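Annexin A8 (Homo sapiens, PDB 1W3W) binds calcium and, in its presence, acidic phospholipids, and acts as an anticoagulant that indirectly inhibits the thromboplastin-specific complex of blood coagulation. Local coordinates at residues L90-P94 with Y95-A99; S234-G238 with S239-A243. One frame throughout, in Å; residues are numbered along the deposited sequence.

Interaction 1 (L90-P94 with Y95-A99)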
loop_
_atom_site.group_PDB
_atom_site.type_symbol
_atom_site.label_atom_id
_atom_site.label_comp_id
_atom_site.label_asym_id
_atom_site.label_seq_id
_atom_site.Cartn_x
_atom_site.Cartn_y
_atom_site.Cartn_z
ATOM N N LEU A 90 -6.481 -8.672 -7.963
ATOM C CA LEU A 90 -5.412 -9.160 -8.841
ATOM C C LEU A 90 -5.574 -8.724 -10.278
ATOM O O LEU A 90 -4.607 -8.648 -11.014
ATOM C CB LEU A 90 -5.349 -10.704 -8.788
ATOM C CG LEU A 90 -4.808 -11.269 -7.486
ATOM C CD1 LEU A 90 -4.996 -12.789 -7.442
ATOM C CD2 LEU A 90 -3.338 -10.909 -7.313
ATOM N N MET A 91 -6.809 -8.442 -10.668
ATOM C CA MET A 91 -7.143 -8.058 -12.050
ATOM C C MET A 91 -6.906 -6.596 -12.386
ATOM O O MET A 91 -6.869 -6.229 -13.566
ATOM C CB MET A 91 -8.605 -8.402 -12.360
ATOM C CG MET A 91 -8.912 -9.879 -12.403
ATOM S SD MET A 91 -7.815 -10.855 -13.486
ATOM C CE MET A 91 -8.018 -10.065 -14.983
ATOM N N TYR A 92 -6.745 -5.752 -11.373
ATOM C CA TYR A 92 -6.441 -4.351 -11.616
ATOM C C TYR A 92 -4.976 -4.169 -12.000
ATOM O O TYR A 92 -4.079 -4.711 -11.347
ATOM C CB TYR A 92 -6.776 -3.480 -10.388
ATOM C CG TYR A 92 -8.233 -3.097 -10.335
ATOM C CD1 TYR A 92 -9.182 -3.992 -9.876
ATOM C CD2 TYR A 92 -8.665 -1.851 -10.758
ATOM C CE1 TYR A 92 -10.530 -3.662 -9.842
ATOM C CE2 TYR A 92 -10.013 -1.504 -10.724
ATOM C CZ TYR A 92 -10.938 -2.420 -10.272
ATOM O OH TYR A 92 -12.279 -2.108 -10.241
ATOM N N PRO A 93 -4.715 -3.379 -13.036
ATOM C CA PRO A 93 -3.335 -2.983 -13.315
ATOM C C PRO A 93 -2.777 -2.176 -12.135
ATOM O O PRO A 93 -3.546 -1.559 -11.382
ATOM C CB PRO A 93 -3.447 -2.106 -14.573
ATOM C CG PRO A 93 -4.802 -2.332 -15.121
ATOM C CD PRO A 93 -5.673 -2.787 -13.989
ATOM N N PRO A 94 -1.467 -2.161 -11.969
ATOM C CA PRO A 94 -0.848 -1.262 -10.994
ATOM C C PRO A 94 -1.263 0.205 -11.229
ATOM O O PRO A 94 -1.556 0.593 -12.363
ATOM C CB PRO A 94 0.653 -1.447 -11.239
ATOM C CG PRO A 94 0.787 -2.310 -12.388
ATOM C CD PRO A 94 -0.482 -2.976 -12.687
ATOM N N TYR A 95 -1.328 0.976 -10.146
ATOM C CA TYR A 95 -1.682 2.399 -10.155
ATOM C C TYR A 95 -3.175 2.613 -10.257
ATOM O O TYR A 95 -3.747 3.355 -9.462
ATOM C CB TYR A 95 -0.897 3.205 -11.219
ATOM C CG TYR A 95 0.563 2.828 -11.245
ATOM C CD1 TYR A 95 1.278 2.681 -10.058
ATOM C CD2 TYR A 95 1.213 2.550 -12.447
ATOM C CE1 TYR A 95 2.601 2.293 -10.062
ATOM C CE2 TYR A 95 2.538 2.159 -12.457
ATOM C CZ TYR A 95 3.223 2.032 -11.265
ATOM O OH TYR A 95 4.537 1.643 -11.269
ATOM N N ARG A 96 -3.818 1.963 -11.204
ATOM C CA ARG A 96 -5.267 1.896 -11.208
ATOM C C ARG A 96 -5.795 1.181 -9.977
ATOM O O ARG A 96 -6.830 1.576 -9.448
ATOM C CB ARG A 96 -5.777 1.216 -12.481
ATOM C CG ARG A 96 -5.471 2.026 -13.717
ATOM C CD ARG A 96 -6.279 1.649 -14.948
ATOM N NE ARG A 96 -7.699 1.496 -14.623
ATOM C CZ ARG A 96 -8.585 0.847 -15.370
ATOM N NH1 ARG A 96 -8.228 0.281 -16.523
ATOM N NH2 ARG A 96 -9.845 0.763 -14.959
ATOM N N TYR A 97 -5.072 0.174 -9.486
ATOM C CA TYR A 97 -5.473 -0.527 -8.271
ATOM C C TYR A 97 -5.498 0.404 -7.064
ATOM O O TYR A 97 -6.492 0.467 -6.338
ATOM C CB TYR A 97 -4.530 -1.695 -7.977
ATOM C CG TYR A 97 -4.894 -2.440 -6.722
ATOM C CD1 TYR A 97 -6.210 -2.855 -6.489
ATOM C CD2 TYR A 97 -3.933 -2.749 -5.769
ATOM C CE1 TYR A 97 -6.543 -3.548 -5.342
ATOM C CE2 TYR A 97 -4.263 -3.454 -4.628
ATOM C CZ TYR A 97 -5.570 -3.842 -4.412
ATOM O OH TYR A 97 -5.897 -4.534 -3.263
ATOM N N GLU A 98 -4.400 1.124 -6.851
ATOM C CA GLU A 98 -4.299 2.074 -5.741
ATOM C C GLU A 98 -5.341 3.197 -5.846
ATOM O O GLU A 98 -5.918 3.612 -4.842
ATOM C CB GLU A 98 -2.883 2.659 -5.639
ATOM C CG GLU A 98 -1.862 1.681 -5.082
ATOM C CD GLU A 98 -1.141 0.886 -6.157
ATOM O OE1 GLU A 98 -0.051 0.382 -5.858
ATOM O OE2 GLU A 98 -1.642 0.759 -7.294
ATOM N N ALA A 99 -5.577 3.679 -7.062
ATOM C CA ALA A 99 -6.626 4.668 -7.306
ATOM C C ALA A 99 -8.001 4.153 -6.874
ATOM O O ALA A 99 -8.779 4.901 -6.280
ATOM C CB ALA A 99 -6.651 5.067 -8.752
#
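Tyr95 lies against Pro94, the residue before it: the CB of Pro94 sits over the centre of the Tyr95 ring, 4.1 Å from the centroid and only 4° off the ring normal, a CH-pi contact. A chi1 of -43°, with CG anti to the carbonyl carbon, holds the ring beside the prolyl group; the residue's own phi is positive, at 80°, and the chain makes a gamma turn here. Across that turn Arg96 N makes a weak 2.9 Å bond to Pro94 O. The aliphatic part of Arg96 then runs beside the other proline, its CD 4.2 Å from Pro93 CG, while NE is held by a salt bridge to Asp138; a long chain with a charged tip suits this exposed place. Tyr97, which is buried, takes the stronger backbone bond, from its N to Pro93 O at 3.0 Å, nearly along the C=O axis. Its CB meets Tyr92 CB at 3.7 Å, and its side chain touches Ile277 and Arg278 of helix 273-283. Two prolines, having no N-H to satisfy, suit the extended link before this helix. Glu98 bends at chi2 and returns its carboxylate to the helix start, where Tyr95 N bonds to the syn side of Glu98 OE2 at 2.9 Å, somewhat out of the carboxylate plane; OE1 is salt-bridged to Arg123, so each oxygen has a partner. Tyr95 is the N-cap, and this return from the third helical residue is one half of a capping box, opening helix 96-107 just beyond the predicted boundary between the first two annexin repeats.

Interaction 2 (S234-G238 with S239-A243)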
loop_
_atom_site.group_PDB
_atom_site.type_symbol
_atom_site.label_atom_id
_atom_site.label_comp_id
_atom_site.label_asym_id
_atom_site.label_seq_id
_atom_site.Cartn_x
_atom_site.Cartn_y
_atom_site.Cartn_z
ATOM N N SER A 234 5.023 11.180 21.627
ATOM C CA SER A 234 4.706 11.983 22.807
ATOM C C SER A 234 4.053 13.309 22.434
ATOM O O SER A 234 3.325 13.868 23.247
ATOM C CB SER A 234 5.951 12.218 23.672
ATOM O OG SER A 234 6.816 13.158 23.085
ATOM N N GLU A 235 4.280 13.791 21.210
ATOM C CA GLU A 235 3.831 15.133 20.789
ATOM C C GLU A 235 2.560 15.165 19.937
ATOM O O GLU A 235 1.961 16.226 19.765
ATOM C CB GLU A 235 4.941 15.848 20.017
ATOM C CG GLU A 235 6.077 16.322 20.905
ATOM C CD GLU A 235 7.370 16.560 20.145
ATOM O OE1 GLU A 235 7.323 16.735 18.909
ATOM O OE2 GLU A 235 8.442 16.581 20.792
ATOM N N THR A 236 2.152 14.023 19.392
ATOM C CA THR A 236 0.972 13.979 18.529
ATOM C C THR A 236 0.096 12.795 18.894
ATOM O O THR A 236 0.493 11.915 19.657
ATOM C CB THR A 236 1.377 13.890 17.031
ATOM O OG1 THR A 236 2.104 12.675 16.794
ATOM C CG2 THR A 236 2.360 14.989 16.652
ATOM N N HIS A 237 -1.104 12.783 18.333
ATOM C CA HIS A 237 -2.039 11.675 18.525
ATOM C C HIS A 237 -2.878 11.412 17.273
ATOM O O HIS A 237 -2.903 12.217 16.339
ATOM C CB HIS A 237 -2.960 11.957 19.723
ATOM C CG HIS A 237 -3.722 13.244 19.608
ATOM N ND1 HIS A 237 -3.125 14.477 19.761
ATOM C CD2 HIS A 237 -5.031 13.488 19.351
ATOM C CE1 HIS A 237 -4.032 15.427 19.594
ATOM N NE2 HIS A 237 -5.196 14.852 19.344
ATOM N N GLY A 238 -3.550 10.268 17.270
ATOM C CA GLY A 238 -4.545 9.950 16.260
ATOM C C GLY A 238 -3.973 9.734 14.870
ATOM O O GLY A 238 -2.897 9.161 14.700
ATOM N N SER A 239 -4.710 10.207 13.875
ATOM C CA SER A 239 -4.338 10.031 12.479
ATOM C C SER A 239 -3.061 10.770 12.104
ATOM O O SER A 239 -2.271 10.256 11.323
ATOM C CB SER A 239 -5.481 10.473 11.570
ATOM O OG SER A 239 -6.434 9.430 11.499
ATOM N N LEU A 240 -2.867 11.972 12.647
ATOM C CA LEU A 240 -1.649 12.732 12.377
ATOM C C LEU A 240 -0.407 11.952 12.844
ATOM O O LEU A 240 0.574 11.869 12.122
ATOM C CB LEU A 240 -1.691 14.128 13.025
ATOM C CG LEU A 240 -0.474 15.020 12.717
ATOM C CD1 LEU A 240 -0.405 15.339 11.226
ATOM C CD2 LEU A 240 -0.490 16.309 13.537
ATOM N N GLU A 241 -0.480 11.364 14.034
ATOM C CA GLU A 241 0.586 10.509 14.559
ATOM C C GLU A 241 0.884 9.327 13.629
ATOM O O GLU A 241 2.051 9.060 13.301
ATOM C CB GLU A 241 0.226 9.983 15.961
ATOM C CG GLU A 241 1.336 9.155 16.624
ATOM C CD GLU A 241 0.896 8.407 17.878
ATOM O OE1 GLU A 241 -0.225 8.647 18.366
ATOM O OE2 GLU A 241 1.673 7.559 18.378
ATOM N N GLU A 242 -0.173 8.629 13.212
ATOM C CA GLU A 242 -0.061 7.491 12.295
ATOM C C GLU A 242 0.653 7.900 11.015
ATOM O O GLU A 242 1.561 7.202 10.555
ATOM C CB GLU A 242 -1.451 6.917 11.962
ATOM C CG GLU A 242 -1.444 5.567 11.237
ATOM C CD GLU A 242 -2.855 5.018 10.981
ATOM O OE1 GLU A 242 -3.038 4.172 10.070
ATOM O OE2 GLU A 242 -3.794 5.443 11.685
ATOM N N ALA A 243 0.264 9.042 10.467
ATOM C CA ALA A 243 0.811 9.551 9.217
ATOM C C ALA A 243 2.294 9.885 9.343
ATOM O O ALA A 243 3.084 9.495 8.481
ATOM C CB ALA A 243 0.035 10.782 8.758
#
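Thr236 and Glu241 meet across the short inter-helix turn that joins helix 228-235 to helix 238-252 in the all-helical fold of the predicted third annexin repeat. The close-packed side is here: Thr236 OG1 lies 3.4 Å from Glu241 CB, the two side chains crossing obliquely. That hydroxyl is hydrogen-bonded to Ile232 O, so a threonine can both bind a carbonyl of the last turn of helix 228-235 and offer a compact surface to the second helix. Its methyl faces Leu240, with CG2 4.4 Å from CD2, and Leu240, a buried apolar residue, continues onto Tyr154 of helix 153-163. Ser239 touches Leu155 of that same helix, and its OG hydrogen-bonds Glu113 OE2, a link that suits a short hydroxyl. Glu241 puts CG opposite its backbone N (chi1 -176°) and, extended beyond it, runs back along the turn until OE1 stands 3.5 Å from His237 CA. Cut back to an alanine, this position would keep the CB contact but would probably leave the backbone of Thr236 and His237 uncovered where the longer chain now lies. The solvent side is looser. His237 is exposed, its CB points away from residues 239-243, and its O receives only a weak 3.5 Å bond from Glu241 N. Gly238 is also exposed and adopts a positive phi of 68°, which favours glycine; a beta carbon there would clash with Ser239 N. Glu242 N reaches Gly238 O at 3.1 Å, in the carbonyl plane.

Both interactions are places where one helix ends and the next begins, but they lie on opposite sides of the chain's centre, with their own centres 29 Å apart and their nearest atoms about 15 Å apart. Interaction 1 spans the predicted junction of the first two repeats and touches helix 273-283; interaction 2 falls inside the predicted third repeat and rests on helices 153-163 and 198-207, which the Cys161-Cys206 disulfide ties together. Their helix starts differ too: a glutamate returns to the N-cap in 95-99, whereas a glycine with positive phi immediately precedes Ser239 in 234-243. Neither belongs to the calcium site formed by Met266, Gly268, Gly270 and Asp310.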